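Local coordinates for NADP-dependent glyceraldehyde-3-phosphate dehydrogenase (Bacillus halodurans, PDB 3PRL), which probably catalyses the NADP-dependent, non-phosphorylating oxidation of glyceraldehyde 3-phosphate, as a member of the aldehyde dehydrogenase family, at residues Glu93-Met96 with His97-Lys101; Pro161-Pro165 with Val166-Ala170; Gly290-Cys293 with Thr294-Lys297; Val299-Gln302 with Asp303-Asp307. All coordinates share one frame; numbering follows the deposited sequence.

Contact 1: residues Glu93-Met96 with His97-Lys101; sequences ELIM and HEVAK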
# COMPACT_ATOMS: atom_id res chain seq x y z
N GLU D 93 33.51 -4.46 22.48
CA GLU D 93 34.93 -4.21 22.81
C GLU D 93 35.85 -4.29 21.59
O GLU D 93 36.80 -3.50 21.47
CB GLU D 93 35.44 -5.11 23.95
CG GLU D 93 35.42 -6.65 23.72
CD GLU D 93 36.62 -7.21 22.92
OE1 GLU D 93 36.60 -8.41 22.57
OE2 GLU D 93 37.57 -6.45 22.64
N LEU D 94 35.59 -5.25 20.70
CA LEU D 94 36.39 -5.42 19.49
C LEU D 94 36.25 -4.19 18.62
O LEU D 94 37.23 -3.62 18.15
CB LEU D 94 35.99 -6.69 18.72
CG LEU D 94 37.00 -7.27 17.73
CD1 LEU D 94 38.20 -7.88 18.42
CD2 LEU D 94 36.33 -8.32 16.87
N ILE D 95 35.01 -3.75 18.42
CA ILE D 95 34.75 -2.51 17.70
C ILE D 95 35.52 -1.30 18.27
O ILE D 95 36.23 -0.62 17.53
CB ILE D 95 33.25 -2.18 17.57
CG1 ILE D 95 32.51 -3.31 16.86
CG2 ILE D 95 33.09 -0.85 16.84
CD1 ILE D 95 30.98 -3.21 16.94
N MET D 96 35.40 -1.03 19.58
CA MET D 96 36.10 0.15 20.13
C MET D 96 37.60 0.14 19.86
O MET D 96 38.16 1.16 19.49
CB MET D 96 35.78 0.48 21.61
CG MET D 96 35.89 -0.64 22.59
SD MET D 96 36.58 -0.19 24.20
CE MET D 96 37.39 -1.75 24.54
N HIS D 97 38.24 -1.03 19.99
CA HIS D 97 39.67 -1.14 19.70
C HIS D 97 39.97 -0.97 18.20
O HIS D 97 40.78 -0.13 17.82
CB HIS D 97 40.26 -2.47 20.19
CG HIS D 97 40.48 -2.54 21.68
ND1 HIS D 97 39.95 -3.54 22.46
CD2 HIS D 97 41.18 -1.74 22.52
CE1 HIS D 97 40.31 -3.36 23.72
NE2 HIS D 97 41.05 -2.27 23.78
N GLU D 98 39.29 -1.78 17.38
CA GLU D 98 39.63 -1.98 15.95
C GLU D 98 39.47 -0.72 15.11
O GLU D 98 40.29 -0.45 14.22
CB GLU D 98 38.77 -3.11 15.34
CG GLU D 98 39.45 -3.90 14.21
CD GLU D 98 38.49 -4.80 13.42
OE1 GLU D 98 37.34 -5.03 13.88
OE2 GLU D 98 38.88 -5.27 12.33
N VAL D 99 38.38 0.01 15.36
CA VAL D 99 38.09 1.23 14.61
C VAL D 99 38.15 2.47 15.50
O VAL D 99 37.81 3.58 15.07
CB VAL D 99 36.79 1.09 13.78
CG1 VAL D 99 36.87 -0.15 12.87
CG2 VAL D 99 35.54 1.01 14.67
N ALA D 100 38.63 2.29 16.74
CA ALA D 100 38.80 3.37 17.72
C ALA D 100 37.51 4.15 18.03
O ALA D 100 37.51 5.39 18.13
CB ALA D 100 39.94 4.30 17.30
N LYS D 101 36.41 3.42 18.22
CA LYS D 101 35.11 4.01 18.52
C LYS D 101 34.90 4.08 20.04
O LYS D 101 35.11 3.08 20.72
CB LYS D 101 34.01 3.18 17.87
CG LYS D 101 32.58 3.60 18.15
CD LYS D 101 31.61 2.92 17.20
CE LYS D 101 31.88 3.33 15.73
NZ LYS D 101 30.66 3.24 14.88
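His97 packs against Met96 and Glu93 near the C-terminal end of helix 88-98. Its CB starts beside the carbonyl of Leu94. The ring then folds back beside its own backbone N (chi1 -76°), which lays CG and ND1 near the carbonyl of Glu93. Farther out, the imidazole meets methionine. Met96 CE lies over one face, offset toward the rim, 3.4 Å from His97 CE1 and 3.8 Å from His97 NE2 at the tip. This is a CH-pi contact, with the sulfur held farther back above the same ring. At the ring edge, in plane, Glu93 OE2 is 3.8 Å from His97 ND1, with carboxylate and ring 68° apart.

Along the helix backbone, His97 N, Glu98 N and Val99 N bond to Glu93 O, Leu94 O and Ile95 O. Ile95 CG2 and Val99 CG2 run side by side at 3.8 Å. Ala100 has positive phi. With weak bonds from Lys101 N to Met96 O and from Ala100 N to His97 O, the ending resembles a Schellman motif. Glu98 reaches Ser194, and Lys101 turns to Asn163 O and Glu109. The histidine thus meets a soft thioether methyl and a carboxylate, whose negative charge would probably favour a protonated ring.

Contact 2: residues Pro161-Pro165 with Val166-Ala170; sequences PFNYP and VNLAA
This is a local contact at the start of helix 167-178, where Leu168 folds back onto Pro161 and Tyr164 of the loop that follows strand 144-159. It is buried near the middle of the chain. Leu168 carries most of it. Its CD1 presses on Pro161 CG at 3.4 Å, tighter than usual for two carbons, and its CB lies 3.7 Å from Pro161 CD. The two side chains cross at about a right angle. With CG beside its own backbone N (chi1 -62°), Leu168 also sends CD1 to within 3.6 Å of Tyr164 CD2. Asn163 OD1 is 4.0 Å from the same methyl. An alanine in place of Pro161 would remove CG and CD and would probably leave Leu168 CD1 with a gap on that side and more room to turn.

One backbone bond ties the turn: Leu168 N gives to Tyr164 O at 3.1 Å, with the donor 43° out of the carbonyl plane. On the helix side, Ala169 CB rests 3.6 Å from Pro165 O, and Asn167 CB touches Tyr164 CB. The Tyr164 hydroxyl is bonded to Arg292 NE, and its ring meets Lys101 in a cation-pi contact. Glu109 accepts bonds from Val166 N and Asn167 N at the helix start. Phe162, in the same loop, belongs to the NADP site. A loop that leads from a strand into a helix beside the NADP-binding site, with parallel strand 182-186 following, is typical of the beta-alpha-beta crossover of a Rossmann-type coenzyme domain.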
# COMPACT_ATOMS: atom_id res chain seq x y z
N PRO D 161 31.96 -0.40 5.43
CA PRO D 161 33.05 0.52 5.80
C PRO D 161 33.63 0.25 7.20
O PRO D 161 33.18 -0.66 7.88
CB PRO D 161 32.35 1.87 5.78
CG PRO D 161 30.96 1.55 6.28
CD PRO D 161 30.68 0.07 6.00
N PHE D 162 34.63 1.04 7.61
CA PHE D 162 35.22 0.96 8.96
C PHE D 162 34.37 1.73 9.97
O PHE D 162 34.36 1.41 11.16
CB PHE D 162 36.67 1.50 8.96
CG PHE D 162 36.78 3.00 9.01
CD1 PHE D 162 36.67 3.68 10.23
CD2 PHE D 162 36.99 3.74 7.84
CE1 PHE D 162 36.75 5.08 10.30
CE2 PHE D 162 37.07 5.14 7.89
CZ PHE D 162 36.95 5.81 9.14
N ASN D 163 33.74 2.79 9.46
CA ASN D 163 32.65 3.58 10.01
C ASN D 163 31.84 2.82 11.06
O ASN D 163 31.84 3.13 12.26
CB ASN D 163 31.70 3.87 8.81
CG ASN D 163 31.33 5.34 8.63
OD1 ASN D 163 30.48 5.66 7.78
ND2 ASN D 163 31.98 6.23 9.36
N TYR D 164 31.11 1.82 10.56
CA TYR D 164 30.16 1.04 11.33
C TYR D 164 30.31 -0.39 10.81
O TYR D 164 29.63 -0.78 9.89
CB TYR D 164 28.73 1.54 11.09
CG TYR D 164 28.43 2.95 11.58
CD1 TYR D 164 27.77 3.16 12.79
CD2 TYR D 164 28.79 4.07 10.82
CE1 TYR D 164 27.50 4.46 13.24
CE2 TYR D 164 28.51 5.38 11.25
CZ TYR D 164 27.86 5.56 12.48
OH TYR D 164 27.58 6.83 12.94
N PRO D 165 31.23 -1.15 11.40
CA PRO D 165 31.60 -2.44 10.82
C PRO D 165 30.71 -3.63 11.26
O PRO D 165 30.91 -4.75 10.82
CB PRO D 165 33.03 -2.62 11.32
CG PRO D 165 33.03 -1.94 12.65
CD PRO D 165 32.06 -0.81 12.58
N VAL D 166 29.74 -3.37 12.13
CA VAL D 166 28.73 -4.36 12.47
C VAL D 166 27.41 -3.82 11.91
O VAL D 166 26.77 -4.45 11.08
CB VAL D 166 28.73 -4.68 14.02
CG1 VAL D 166 27.61 -5.59 14.41
CG2 VAL D 166 30.04 -5.35 14.40
N ASN D 167 27.08 -2.60 12.31
CA ASN D 167 25.84 -1.93 11.88
C ASN D 167 25.63 -1.83 10.36
O ASN D 167 24.58 -2.25 9.86
CB ASN D 167 25.77 -0.54 12.52
CG ASN D 167 24.39 0.06 12.47
OD1 ASN D 167 23.93 0.50 11.41
ND2 ASN D 167 23.71 0.07 13.61
N LEU D 168 26.62 -1.30 9.64
CA LEU D 168 26.49 -1.07 8.20
C LEU D 168 26.77 -2.34 7.40
O LEU D 168 26.46 -2.42 6.21
CB LEU D 168 27.39 0.09 7.75
CG LEU D 168 27.11 1.48 8.34
CD1 LEU D 168 27.99 2.51 7.69
CD2 LEU D 168 25.65 1.85 8.21
N ALA D 169 27.32 -3.36 8.07
CA ALA D 169 27.42 -4.70 7.51
C ALA D 169 26.08 -5.49 7.57
O ALA D 169 25.54 -5.90 6.53
CB ALA D 169 28.54 -5.46 8.19
N ALA D 170 25.54 -5.67 8.77
CA ALA D 170 24.21 -6.29 8.96
C ALA D 170 23.04 -5.59 8.26
O ALA D 170 22.06 -6.22 7.87
CB ALA D 170 23.91 -6.41 10.42

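Contact 3: residues Gly290-Cys293 with Thr294-Lys297; sequences GQRC and TAIK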
# COMPACT_ATOMS: atom_id res chain seq x y z
N GLY D 290 33.81 13.00 13.80
CA GLY D 290 33.54 13.46 12.43
C GLY D 290 33.73 12.41 11.34
O GLY D 290 33.74 12.74 10.14
N GLN D 291 33.89 11.14 11.74
CA GLN D 291 34.06 10.05 10.77
C GLN D 291 32.73 9.41 10.43
O GLN D 291 32.52 8.22 10.63
CB GLN D 291 35.05 9.01 11.29
CG GLN D 291 36.44 9.60 11.45
CD GLN D 291 37.36 8.69 12.22
OE1 GLN D 291 38.42 8.33 11.74
NE2 GLN D 291 36.95 8.32 13.43
N ARG D 292 31.84 10.24 9.90
CA ARG D 292 30.49 9.83 9.57
C ARG D 292 30.12 10.44 8.24
O ARG D 292 30.45 11.62 7.97
CB ARG D 292 29.52 10.29 10.66
CG ARG D 292 29.68 9.53 11.97
CD ARG D 292 28.90 10.15 13.13
NE ARG D 292 27.47 9.86 13.08
CZ ARG D 292 26.52 10.79 13.15
NH1 ARG D 292 26.84 12.08 13.28
NH2 ARG D 292 25.24 10.44 13.09
N CYS D 293 29.46 9.66 7.41
CA CYS D 293 29.01 10.18 6.14
C CYS D 293 27.87 11.15 6.42
O CYS D 293 27.86 12.24 5.88
CB CYS D 293 28.61 9.07 5.18
SG CYS D 293 30.04 8.12 4.68
N THR D 294 26.96 10.73 7.29
CA THR D 294 25.87 11.57 7.76
C THR D 294 26.31 12.29 9.05
O THR D 294 26.48 11.66 10.10
CB THR D 294 24.61 10.75 8.00
OG1 THR D 294 24.51 9.71 7.00
CG2 THR D 294 23.39 11.64 7.92
N ALA D 295 26.48 13.60 8.94
CA ALA D 295 26.97 14.46 10.01
C ALA D 295 27.02 15.87 9.48
O ALA D 295 27.35 16.09 8.31
CB ALA D 295 28.37 14.05 10.44
N ILE D 296 26.70 16.83 10.34
CA ILE D 296 26.83 18.24 10.02
C ILE D 296 28.33 18.59 9.87
O ILE D 296 29.13 18.35 10.77
CB ILE D 296 26.17 19.11 11.10
CG1 ILE D 296 24.65 18.92 11.11
CG2 ILE D 296 26.62 20.57 10.99
CD1 ILE D 296 23.90 19.52 9.94
N LYS D 297 28.70 19.16 8.74
CA LYS D 297 30.10 19.48 8.47
C LYS D 297 30.26 20.89 7.97
O LYS D 297 31.34 21.26 7.57
CB LYS D 297 30.67 18.50 7.44
CG LYS D 297 30.86 17.08 7.93
CD LYS D 297 31.02 16.19 6.76
CE LYS D 297 31.17 14.75 7.17
NZ LYS D 297 30.46 13.88 6.17
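The loop that carries Cys293, placed where this family has its cysteine signature, is tied by Lys297 to the strand that follows it. Lys297 NZ gives one hydrogen bond to Arg292 O at 2.9 Å and another to Cys293 O at 3.1 Å. The first lies in the carbonyl plane, with a C=O...N angle of 151°. The second comes from above the plane of the Cys293 carbonyl, 45° out of it. Two successive peptide oxygens are thus gripped by one ammonium group, which also bonds Gly262 O and forms a salt bridge with Glu386.

Lys297 belongs to strand 296-302, which runs parallel to strand 264-268 and to strand 391-397 in one mixed sheet. The loop doubles back just before it, so the two segments run 131° apart. The side chain of Cys293 comes about 6 Å from that of Glu259, the predicted active-site residue.

On the other side of the turn, the guanidinium of Arg292 lies flat on a carbonyl. Thr294 O sits over its centre, 3.1 Å above the plane, so its N-H groups do not aim at that oxygen. A bend at chi3 folds the group back over the turn, with NE directed to Tyr164. Ala295 CB fills in beside it, 3.8 Å from Arg292 NH1 and 3.9 Å from Arg292 CB.

Contact 4: residues Val299-Gln302 with Asp303-Asp307; sequences VFVQ and DSVAD
Val301 and Ala306 form the close-packed part of this turn from strand 296-302 into helix 303-317. Val301 CG1 meets Ala306 CB at 3.9 Å. Its other branch, CG2, lies trans to the backbone N (chi1 of CG1 is 60°) and reaches Ala306 CA at 3.9 Å. Val305 CG2 is looser, 4.3 Å from Val301 CG2, and it also leans on Gln302 CB at 4.0 Å. Around this apolar patch, Val268 and Ile394 of the two neighbouring strands also touch Val301.

The other side is more open: Asp303 and Ser304 are exposed and Gln302 partly so. Gln302 extends past CG, and its NE2 lies 2.7 Å from Ser304 OG in a weak bond that is far from straight (129°). Its carbonyl O takes a weak bond from Val305 N at 3.3 Å. An alanine at Gln302 would remove the amide and would probably leave Ser304 OG without this partner, free to turn. Asp307 OD1 forms a salt bridge with Arg396.

The short axes pass 5.4 Å apart at 110°, so the chain turns sharply where strand 296-302 gives way to helix 303-317. Strand 296-302 has parallel neighbours, 264-268 and 391-397, on its two sides. Strand-to-helix turns of this kind are typical of parallel alpha/beta sheets, here the sheet of the domain that bears Cys293.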
# COMPACT_ATOMS: atom_id res chain seq x y z
N VAL D 299 28.39 24.97 8.75
CA VAL D 299 27.35 25.84 9.29
C VAL D 299 27.20 27.12 8.47
O VAL D 299 28.08 27.97 8.48
CB VAL D 299 27.56 26.21 10.77
CG1 VAL D 299 26.40 27.07 11.26
CG2 VAL D 299 27.73 24.97 11.65
N PHE D 300 26.09 27.24 7.76
CA PHE D 300 25.70 28.54 7.22
C PHE D 300 24.83 29.23 8.27
O PHE D 300 23.71 28.79 8.53
CB PHE D 300 24.90 28.38 5.92
CG PHE D 300 25.62 27.63 4.83
CD1 PHE D 300 26.66 28.22 4.12
CD2 PHE D 300 25.24 26.33 4.50
CE1 PHE D 300 27.31 27.53 3.11
CE2 PHE D 300 25.89 25.63 3.50
CZ PHE D 300 26.92 26.23 2.80
N VAL D 301 25.34 30.29 8.88
CA VAL D 301 24.61 30.99 9.94
C VAL D 301 24.35 32.46 9.58
O VAL D 301 25.27 33.17 9.16
CB VAL D 301 25.33 30.89 11.33
CG1 VAL D 301 26.72 31.49 11.29
CG2 VAL D 301 24.50 31.52 12.42
N GLN D 302 23.11 32.90 9.75
CA GLN D 302 22.75 34.28 9.42
C GLN D 302 23.58 35.26 10.26
O GLN D 302 23.87 34.99 11.42
CB GLN D 302 21.26 34.53 9.63
CG GLN D 302 20.71 35.59 8.71
CD GLN D 302 19.29 35.96 9.02
OE1 GLN D 302 18.35 35.38 8.48
NE2 GLN D 302 19.11 36.95 9.90
N ASP D 303 23.96 36.38 9.65
CA ASP D 303 24.81 37.37 10.32
C ASP D 303 24.25 37.94 11.64
O ASP D 303 24.99 38.06 12.62
CB ASP D 303 25.24 38.50 9.37
CG ASP D 303 24.10 39.02 8.50
OD1 ASP D 303 23.23 39.78 9.01
OD2 ASP D 303 24.09 38.70 7.30
N SER D 304 22.96 38.25 11.67
CA SER D 304 22.32 38.87 12.84
C SER D 304 22.37 38.02 14.13
O SER D 304 22.11 38.53 15.23
CB SER D 304 20.87 39.25 12.52
OG SER D 304 20.10 38.11 12.14
N VAL D 305 22.72 36.75 13.98
CA VAL D 305 22.73 35.79 15.10
C VAL D 305 24.04 35.01 15.20
O VAL D 305 24.20 34.19 16.11
CB VAL D 305 21.53 34.79 15.01
CG1 VAL D 305 20.23 35.45 15.47
CG2 VAL D 305 21.38 34.23 13.60
N ALA D 306 24.97 35.29 14.29
CA ALA D 306 26.21 34.52 14.15
C ALA D 306 27.06 34.47 15.41
O ALA D 306 27.44 33.39 15.86
CB ALA D 306 27.04 35.04 12.96
N ASP D 307 27.32 35.65 15.98
CA ASP D 307 28.16 35.78 17.17
C ASP D 307 27.66 34.89 18.31
O ASP D 307 28.44 34.14 18.90
CB ASP D 307 28.20 37.24 17.64
CG ASP D 307 29.10 38.11 16.79
OD1 ASP D 307 29.72 37.61 15.83
OD2 ASP D 307 29.19 39.33 17.08

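Overall arrangement
The four contacts follow one another along the chain, and the first three cluster. Contacts 1 and 2 have centres about 12 Å apart; the end of helix 88-98 packs on the loop before helix 167-178, for example through Ile95 and Val166. Contacts 2 and 3 have centres about 15 Å apart and touch between Tyr164 and Arg292. Contact 2, in the coenzyme-binding part, thus lies between the end of helix 88-98 and the loop of Cys293, next to the NADP site and the predicted active site. Contact 4 shares strand 296-302 with contact 3, their centres about 21 Å apart. Its centre is about 37 Å from that of contact 1, at the far end of that strand, away from the annotated sites.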